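Local coordinates for protein branched-chain phosphotransacylase (Enterococcus faecalis, PDB 1YCO) that probably transfers branched-chain acyl groups between coenzyme A and phosphate, at residues A[153-158]-A[162-167]. Sequence-based numbering, arbitrary orientation.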
loop_
_atom_site.group_PDB
_atom_site.type_symbol
_atom_site.label_atom_id
_atom_site.label_comp_id
_atom_site.label_asym_id
_atom_site.label_seq_id
_atom_site.Cartn_x
_atom_site.Cartn_y
_atom_site.Cartn_z
ATOM N N LEU A 153 6.869 -13.033 -0.174
ATOM C CA LEU A 153 5.864 -12.873 0.866
ATOM C C LEU A 153 6.198 -11.548 1.537
ATOM O O LEU A 153 7.140 -11.447 2.322
ATOM C CB LEU A 153 5.963 -14.027 1.860
ATOM C CG LEU A 153 5.880 -15.383 1.158
ATOM C CD1 LEU A 153 5.966 -16.511 2.183
ATOM C CD2 LEU A 153 4.557 -15.464 0.388
ATOM N N LEU A 154 5.416 -10.531 1.205
ATOM C CA LEU A 154 5.615 -9.180 1.715
ATOM C C LEU A 154 5.296 -8.915 3.164
ATOM O O LEU A 154 4.299 -9.395 3.694
ATOM C CB LEU A 154 4.811 -8.195 0.882
ATOM C CG LEU A 154 5.308 -7.862 -0.512
ATOM C CD1 LEU A 154 4.351 -6.834 -1.108
ATOM C CD2 LEU A 154 6.722 -7.284 -0.442
ATOM N N SER A 155 6.152 -8.119 3.791
ATOM C CA SER A 155 5.977 -7.712 5.180
ATOM C C SER A 155 6.694 -6.373 5.373
ATOM O O SER A 155 7.532 -5.996 4.558
ATOM C CB SER A 155 6.546 -8.771 6.127
ATOM O OG SER A 155 6.275 -8.432 7.474
ATOM N N ALA A 156 6.355 -5.656 6.440
ATOM C CA ALA A 156 6.954 -4.352 6.721
ATOM C C ALA A 156 8.465 -4.400 6.920
ATOM O O ALA A 156 9.210 -3.580 6.362
ATOM C CB ALA A 156 6.291 -3.725 7.942
ATOM N N ALA A 157 8.927 -5.355 7.718
ATOM C CA ALA A 157 10.365 -5.498 7.973
ATOM C C ALA A 157 10.986 -6.575 7.083
ATOM O O ALA A 157 10.296 -7.483 6.619
ATOM C CB ALA A 157 10.595 -5.830 9.458
ATOM N N GLU A 158 12.287 -6.459 6.841
ATOM C CA GLU A 158 13.011 -7.427 6.014
ATOM C C GLU A 158 13.530 -8.518 6.959
ATOM O O GLU A 158 13.420 -9.714 6.680
ATOM C CB GLU A 158 14.187 -6.741 5.293
ATOM C CG GLU A 158 14.034 -5.210 5.107
ATOM C CD GLU A 158 14.686 -4.403 6.235
ATOM O OE1 GLU A 158 14.550 -4.805 7.420
ATOM O OE2 GLU A 158 15.328 -3.362 5.935
ATOM N N PRO A 162 9.139 -10.967 15.274
ATOM C CA PRO A 162 8.065 -11.768 15.865
ATOM C C PRO A 162 6.883 -10.988 16.412
ATOM O O PRO A 162 5.835 -11.559 16.732
ATOM C CB PRO A 162 8.792 -12.569 16.940
ATOM C CG PRO A 162 9.844 -11.629 17.396
ATOM C CD PRO A 162 10.358 -11.045 16.096
ATOM N N LYS A 163 7.038 -9.681 16.515
ATOM C CA LYS A 163 5.951 -8.868 17.027
ATOM C C LYS A 163 5.010 -8.512 15.878
ATOM O O LYS A 163 3.937 -7.942 16.082
ATOM C CB LYS A 163 6.521 -7.600 17.663
ATOM C CG LYS A 163 5.591 -6.922 18.644
ATOM C CD LYS A 163 6.153 -5.581 19.060
ATOM C CE LYS A 163 7.508 -5.708 19.728
ATOM N NZ LYS A 163 8.005 -4.358 20.129
ATOM N N MET A 164 5.415 -8.875 14.665
ATOM C CA MET A 164 4.629 -8.568 13.474
ATOM C C MET A 164 4.002 -9.826 12.871
ATOM O O MET A 164 4.706 -10.741 12.443
ATOM C CB MET A 164 5.520 -7.853 12.449
ATOM C CG MET A 164 4.781 -7.238 11.262
ATOM S SD MET A 164 5.250 -5.520 11.026
ATOM C CE MET A 164 6.983 -5.658 10.717
ATOM N N PRO A 165 2.655 -9.890 12.859
ATOM C CA PRO A 165 1.860 -11.005 12.325
ATOM C C PRO A 165 2.239 -11.373 10.881
ATOM O O PRO A 165 2.390 -12.547 10.559
ATOM C CB PRO A 165 0.432 -10.484 12.436
ATOM C CG PRO A 165 0.511 -9.612 13.674
ATOM C CD PRO A 165 1.778 -8.862 13.449
ATOM N N SER A 166 2.393 -10.373 10.013
ATOM C CA SER A 166 2.759 -10.646 8.624
ATOM C C SER A 166 4.172 -11.214 8.533
ATOM O O SER A 166 4.481 -12.019 7.652
ATOM C CB SER A 166 2.672 -9.381 7.773
ATOM O OG SER A 166 3.627 -8.436 8.195
ATOM N N SER A 167 5.035 -10.799 9.446
ATOM C CA SER A 167 6.397 -11.296 9.436
ATOM C C SER A 167 6.376 -12.797 9.733
ATOM O O SER A 167 6.977 -13.599 9.009
ATOM C CB SER A 167 7.226 -10.551 10.486
ATOM O OG SER A 167 8.588 -10.895 10.400
#
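Met-164 and Ser-155 bury the most surface here, one through its thioether end and the other through a hydroxyl, and with Ser-166 they illustrate how a strand end can be tied to the start of the following helix. Ser-155 OG donates a hydrogen bond of 2.7 Å to Ser-166 OG; a chi1 of -175°, with the hydroxyl anti to the backbone nitrogen, directs it toward the helix start. Ser-167 N, 3.3 Å from the same Ser-155 OG, is badly angled for a bond and instead makes a weak one to Met-164 O within the first helical turn. The setting is a beta-alpha-beta unit: the loop after strand 150-154 leads into helix 165-177, with Met-164 as its N-cap residue, and strand 184-189 follows. Bends at chi2 and chi3 (129° and 61°) carry the terminal methyl of Met-164 to both alanines. Its CE lies 3.5 Å from Ala-156 CB. On Ala-157 the same CE comes closest to the backbone, 3.6 Å from N, whereas Met-164 SD rests against Ala-156 alone. The second subunit also reaches this junction: its Asp-222 hydrogen-bonds to Ser-166 OG through OD2 and weakly to Ala-156 N through OD1, and its Ile-221 packs on Met-164.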